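PDB 1K1A: B-cell lymphoma 3 protein from Homo sapiens, which regulates NF-kappaB target genes, inhibiting nuclear entry of p50 from the cytoplasm, activating transcription in the nucleus, and forming complexes with p50 or p52 homodimers. Local coordinates for residues 187-200 with 218-232. Residues are numbered along the deposited sequence; the frame is centred on the assembly and turned at random. Where two conformers were deposited one is given.
Sequences LHSASGRGLLPLVR and TPLMVARSRRVIDIL
Packing between successive ankyrin repeats, here the sixth and the seventh at the C-terminal end of the domain, joins the helix-turn-helix of 187-200 to 218-232 through His-188 on Pro-219, Ser-191 on Pro-219 and Val-228, and Val-199 on Ile-231. It is a worked example of repeat stacking, in which a serine hydroxyl bonds to a loop carbonyl beside a leucine-valine-isoleucine interface. Helix 226-232 runs nearly along helix 196-200, their axes 14° apart, and roughly antiparallel to helix 187-193. Pro-219 lays its CD over one face of the His-188 imidazole, a CH-pi contact 3.9 Å from the ring centroid, while its CB meets Leu-187 CG from the neighbouring helical position. Were His-188 an alanine, Pro-219 CD would probably lose the ring face it lies on, and a gap would be likely to open beside the proline. One turn on, a chi1 of 174° swings Ser-191 OG opposite its own N and beside its carbonyl carbon, where it donates to Pro-219 O at 2.7 Å, while Val-228 CG1 packs 3.4 Å from Ser-191 OG. In the apolar layer, Val-199 CG1 lies 3.7 Å from Ile-231 CG2 and also meets Leu-232 CD2, and Leu-196 CD2 rests on Val-228 CG2. Nearby, Ile-231 CD1 sits over one face of the Arg-200 guanidinium. Where helix 187-193 gives way to the Schellman motif at Gly-194, Arg-224 CD comes to 3.3 Å from Gly-192 O. The carbonyl of Ser-191 is gripped twice there: Gly-194 N reaches its O from one face, and Arg-224 N, at 3.1 Å from that O, from the opposite face.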
loop_
_atom_site.group_PDB
_atom_site.type_symbol
_atom_site.label_atom_id
_atom_site.label_comp_id
_atom_site.label_asym_id
_atom_site.label_seq_id
_atom_site.Cartn_x
_atom_site.Cartn_y
_atom_site.Cartn_z
ATOM N N LEU A 187 3.379 4.283 -20.452
ATOM C CA LEU A 187 4.010 5.115 -21.479
ATOM C C LEU A 187 3.032 6.084 -22.166
ATOM O O LEU A 187 3.416 7.208 -22.517
ATOM C CB LEU A 187 4.739 4.242 -22.504
ATOM C CG LEU A 187 5.691 4.964 -23.456
ATOM C CD1 LEU A 187 6.743 5.740 -22.694
ATOM C CD2 LEU A 187 6.332 3.970 -24.420
ATOM N N HIS A 188 1.778 5.664 -22.357
ATOM C CA HIS A 188 0.776 6.583 -22.912
ATOM C C HIS A 188 0.692 7.811 -22.020
ATOM O O HIS A 188 0.692 8.935 -22.504
ATOM C CB HIS A 188 -0.618 5.956 -22.967
ATOM C CG HIS A 188 -0.774 4.886 -23.997
ATOM N ND1 HIS A 188 -1.228 5.138 -25.273
ATOM C CD2 HIS A 188 -0.588 3.549 -23.922
ATOM C CE1 HIS A 188 -1.291 4.005 -25.947
ATOM N NE2 HIS A 188 -0.911 3.025 -25.147
ATOM N N SER A 189 0.611 7.583 -20.710
ATOM C CA SER A 189 0.473 8.671 -19.745
ATOM C C SER A 189 1.666 9.614 -19.736
ATOM O O SER A 189 1.498 10.847 -19.809
ATOM C CB SER A 189 0.229 8.124 -18.333
ATOM O OG SER A 189 -1.146 7.842 -18.125
ATOM N N ALA A 190 2.865 9.047 -19.637
ATOM C CA ALA A 190 4.090 9.842 -19.618
ATOM C C ALA A 190 4.268 10.607 -20.922
ATOM O O ALA A 190 4.650 11.778 -20.914
ATOM C CB ALA A 190 5.311 8.953 -19.351
ATOM N N SER A 191 3.981 9.942 -22.036
ATOM C CA SER A 191 4.136 10.545 -23.357
ATOM C C SER A 191 3.139 11.676 -23.593
ATOM O O SER A 191 3.510 12.746 -24.086
ATOM C CB SER A 191 3.989 9.490 -24.458
ATOM O OG SER A 191 3.996 10.102 -25.740
ATOM N N GLY A 192 1.877 11.428 -23.251
ATOM C CA GLY A 192 0.819 12.406 -23.446
ATOM C C GLY A 192 0.968 13.654 -22.590
ATOM O O GLY A 192 0.477 14.725 -22.947
ATOM N N ARG A 193 1.660 13.521 -21.466
ATOM C CA ARG A 193 1.840 14.642 -20.546
ATOM C C ARG A 193 3.213 15.281 -20.665
ATOM O O ARG A 193 3.510 16.257 -19.976
ATOM C CB ARG A 193 1.608 14.192 -19.108
ATOM C CG ARG A 193 0.187 13.810 -18.804
ATOM C CD ARG A 193 0.013 13.137 -17.447
ATOM N NE ARG A 193 0.640 13.900 -16.369
ATOM C CZ ARG A 193 0.573 13.562 -15.084
ATOM N NH1 ARG A 193 -0.094 12.477 -14.719
ATOM N NH2 ARG A 193 1.167 14.308 -14.162
ATOM N N GLY A 194 4.057 14.716 -21.521
ATOM C CA GLY A 194 5.395 15.234 -21.730
ATOM C C GLY A 194 6.287 15.162 -20.507
ATOM O O GLY A 194 7.113 16.049 -20.279
ATOM N N LEU A 195 6.111 14.116 -19.704
ATOM C CA LEU A 195 6.954 13.897 -18.537
ATOM C C LEU A 195 8.265 13.260 -19.003
ATOM O O LEU A 195 8.449 12.049 -18.885
ATOM C CB LEU A 195 6.242 12.979 -17.534
ATOM C CG LEU A 195 5.224 13.602 -16.572
ATOM C CD1 LEU A 195 4.564 14.832 -17.158
ATOM C CD2 LEU A 195 4.181 12.572 -16.140
ATOM N N LEU A 196 9.169 14.092 -19.524
ATOM C CA LEU A 196 10.423 13.627 -20.124
ATOM C C LEU A 196 11.251 12.597 -19.329
ATOM O O LEU A 196 11.616 11.573 -19.877
ATOM C CB LEU A 196 11.304 14.807 -20.557
ATOM C CG LEU A 196 10.653 15.833 -21.500
ATOM C CD1 LEU A 196 11.696 16.780 -22.043
ATOM C CD2 LEU A 196 9.891 15.156 -22.645
ATOM N N PRO A 197 11.584 12.877 -18.069
ATOM C CA PRO A 197 12.381 11.931 -17.274
ATOM C C PRO A 197 11.713 10.561 -17.191
ATOM O O PRO A 197 12.401 9.535 -17.234
ATOM C CB PRO A 197 12.433 12.590 -15.893
ATOM C CG PRO A 197 12.218 14.046 -16.166
ATOM C CD PRO A 197 11.255 14.096 -17.309
ATOM N N LEU A 198 10.385 10.549 -17.092
ATOM C CA LEU A 198 9.642 9.297 -17.026
ATOM C C LEU A 198 9.627 8.580 -18.372
ATOM O O LEU A 198 9.730 7.359 -18.429
ATOM C CB LEU A 198 8.213 9.527 -16.521
ATOM C CG LEU A 198 8.045 9.486 -14.992
ATOM C CD1 LEU A 198 8.857 10.578 -14.324
ATOM C CD2 LEU A 198 6.577 9.569 -14.582
ATOM N N VAL A 199 9.476 9.336 -19.453
ATOM C CA VAL A 199 9.487 8.737 -20.776
ATOM C C VAL A 199 10.829 8.040 -20.987
ATOM O O VAL A 199 10.881 6.890 -21.428
ATOM C CB VAL A 199 9.234 9.782 -21.895
ATOM C CG1 VAL A 199 9.278 9.115 -23.264
ATOM C CG2 VAL A 199 7.887 10.469 -21.688
ATOM N N ARG A 200 11.912 8.727 -20.636
ATOM C CA ARG A 200 13.250 8.164 -20.797
ATOM C C ARG A 200 13.410 6.874 -20.005
ATOM O O ARG A 200 13.940 5.886 -20.521
ATOM C CB ARG A 200 14.328 9.160 -20.357
ATOM C CG ARG A 200 14.594 10.296 -21.351
ATOM C CD ARG A 200 15.585 11.345 -20.846
ATOM N NE ARG A 200 15.620 12.521 -21.711
ATOM C CZ ARG A 200 15.280 13.743 -21.332
ATOM N NH1 ARG A 200 14.883 13.977 -20.081
ATOM N NH2 ARG A 200 15.332 14.740 -22.205
ATOM N N THR A 218 -1.286 5.041 -30.002
ATOM C CA THR A 218 -0.066 4.498 -29.397
ATOM C C THR A 218 0.606 5.640 -28.648
ATOM O O THR A 218 0.281 6.804 -28.875
ATOM C CB THR A 218 0.911 3.964 -30.467
ATOM O OG1 THR A 218 1.242 5.018 -31.386
ATOM C CG2 THR A 218 0.266 2.898 -31.333
ATOM N N PRO A 219 1.548 5.330 -27.766
ATOM C CA PRO A 219 2.268 6.384 -27.047
ATOM C C PRO A 219 2.914 7.357 -28.037
ATOM O O PRO A 219 3.048 8.550 -27.752
ATOM C CB PRO A 219 3.331 5.608 -26.265
ATOM C CG PRO A 219 2.728 4.253 -26.081
ATOM C CD PRO A 219 1.993 3.981 -27.369
ATOM N N LEU A 220 3.301 6.851 -29.200
ATOM C CA LEU A 220 3.889 7.702 -30.219
ATOM C C LEU A 220 2.859 8.731 -30.704
ATOM O O LEU A 220 3.162 9.921 -30.827
ATOM C CB LEU A 220 4.405 6.860 -31.392
ATOM C CG LEU A 220 5.843 7.143 -31.830
ATOM C CD1 LEU A 220 6.087 6.633 -33.253
ATOM C CD2 LEU A 220 6.163 8.625 -31.729
ATOM N N MET A 221 1.631 8.275 -30.938
ATOM C CA MET A 221 0.574 9.142 -31.461
ATOM C C MET A 221 0.079 10.210 -30.489
ATOM O O MET A 221 -0.507 11.201 -30.914
ATOM C CB MET A 221 -0.599 8.311 -31.966
ATOM C CG MET A 221 -0.237 7.407 -33.118
ATOM S SD MET A 221 -1.462 6.147 -33.364
ATOM C CE MET A 221 -2.911 7.157 -33.634
ATOM N N VAL A 222 0.297 10.009 -29.192
ATOM C CA VAL A 222 -0.137 10.996 -28.207
ATOM C C VAL A 222 1.024 11.856 -27.704
ATOM O O VAL A 222 0.843 12.674 -26.815
ATOM C CB VAL A 222 -0.854 10.347 -26.999
ATOM C CG1 VAL A 222 -2.050 9.521 -27.458
ATOM C CG2 VAL A 222 0.121 9.503 -26.172
ATOM N N ALA A 223 2.204 11.670 -28.283
ATOM C CA ALA A 223 3.385 12.417 -27.864
ATOM C C ALA A 223 3.067 13.901 -27.787
ATOM O O ALA A 223 2.561 14.489 -28.745
ATOM C CB ALA A 223 4.530 12.167 -28.809
ATOM N N ARG A 224 3.367 14.512 -26.649
ATOM C CA ARG A 224 3.028 15.912 -26.447
ATOM C C ARG A 224 3.896 16.890 -27.245
ATOM O O ARG A 224 3.453 17.990 -27.573
ATOM C CB ARG A 224 3.066 16.264 -24.965
ATOM C CG ARG A 224 2.260 17.492 -24.625
ATOM C CD ARG A 224 1.968 17.651 -23.152
ATOM N NE ARG A 224 0.953 18.670 -22.908
ATOM C CZ ARG A 224 0.875 19.381 -21.794
ATOM N NH1 ARG A 224 1.752 19.181 -20.821
ATOM N NH2 ARG A 224 -0.080 20.292 -21.650
ATOM N N SER A 225 5.125 16.490 -27.552
ATOM C CA SER A 225 6.057 17.369 -28.258
ATOM C C SER A 225 7.093 16.587 -29.050
ATOM O O SER A 225 7.185 15.368 -28.942
ATOM C CB SER A 225 6.778 18.276 -27.263
ATOM O OG SER A 225 7.650 17.512 -26.446
ATOM N N ARG A 226 7.894 17.303 -29.827
ATOM C CA ARG A 226 8.928 16.680 -30.641
ATOM C C ARG A 226 10.039 16.041 -29.793
ATOM O O ARG A 226 10.689 15.092 -30.223
ATOM C CB ARG A 226 9.569 17.727 -31.570
ATOM C CG ARG A 226 8.697 18.075 -32.777
ATOM C CD ARG A 226 7.288 18.518 -32.385
ATOM N NE ARG A 226 6.264 18.089 -33.350
ATOM C CZ ARG A 226 5.184 17.367 -33.022
ATOM N NH1 ARG A 226 4.862 17.150 -31.742
ATOM N NH2 ARG A 226 4.354 16.817 -33.919
ATOM N N ARG A 227 10.253 16.571 -28.591
ATOM C CA ARG A 227 11.258 16.016 -27.684
ATOM C C ARG A 227 10.856 14.612 -27.240
ATOM O O ARG A 227 11.698 13.736 -27.091
ATOM C CB ARG A 227 11.396 16.907 -26.444
ATOM C CG ARG A 227 12.626 16.575 -25.601
ATOM C CD ARG A 227 13.898 17.254 -26.104
ATOM N NE ARG A 227 14.660 17.912 -25.033
ATOM C CZ ARG A 227 15.988 17.809 -24.889
ATOM N NH1 ARG A 227 16.796 17.774 -25.954
ATOM N NH2 ARG A 227 16.608 17.737 -23.702
ATOM N N VAL A 228 9.562 14.408 -27.027
ATOM C CA VAL A 228 9.050 13.094 -26.643
ATOM C C VAL A 228 9.215 12.108 -27.788
ATOM O O VAL A 228 9.691 10.986 -27.596
ATOM C CB VAL A 228 7.570 13.160 -26.228
ATOM C CG1 VAL A 228 6.986 11.751 -26.075
ATOM C CG2 VAL A 228 7.420 13.937 -24.942
ATOM N N ILE A 229 8.833 12.534 -28.989
ATOM C CA ILE A 229 8.961 11.684 -30.165
ATOM C C ILE A 229 10.404 11.219 -30.313
ATOM O O ILE A 229 10.674 10.045 -30.580
ATOM C CB ILE A 229 8.540 12.451 -31.424
ATOM C CG1 ILE A 229 7.261 13.253 -31.164
ATOM C CG2 ILE A 229 8.399 11.498 -32.606
ATOM C CD1 ILE A 229 6.032 12.679 -31.808
ATOM N N ASP A 230 11.328 12.156 -30.123
ATOM C CA ASP A 230 12.757 11.877 -30.242
ATOM C C ASP A 230 13.188 10.764 -29.300
ATOM O O ASP A 230 13.969 9.891 -29.673
ATOM C CB ASP A 230 13.564 13.145 -29.915
ATOM C CG ASP A 230 13.728 14.081 -31.113
ATOM O OD1 ASP A 230 13.290 13.727 -32.269
ATOM O OD2 ASP A 230 14.308 15.219 -30.964
ATOM N N ILE A 231 12.684 10.810 -28.072
ATOM C CA ILE A 231 13.003 9.792 -27.077
ATOM C C ILE A 231 12.396 8.439 -27.463
ATOM O O ILE A 231 13.076 7.413 -27.428
ATOM C CB ILE A 231 12.527 10.242 -25.678
ATOM C CG1 ILE A 231 13.320 11.473 -25.234
ATOM C CG2 ILE A 231 12.682 9.112 -24.672
ATOM C CD1 ILE A 231 12.613 12.344 -24.211
ATOM N N LEU A 232 11.125 8.450 -27.862
ATOM C CA LEU A 232 10.423 7.221 -28.249
ATOM C C LEU A 232 11.085 6.490 -29.408
ATOM O O LEU A 232 11.105 5.258 -29.445
ATOM C CB LEU A 232 8.968 7.522 -28.605
ATOM C CG LEU A 232 8.076 7.926 -27.435
ATOM C CD1 LEU A 232 6.660 8.214 -27.917
ATOM C CD2 LEU A 232 8.076 6.832 -26.378
#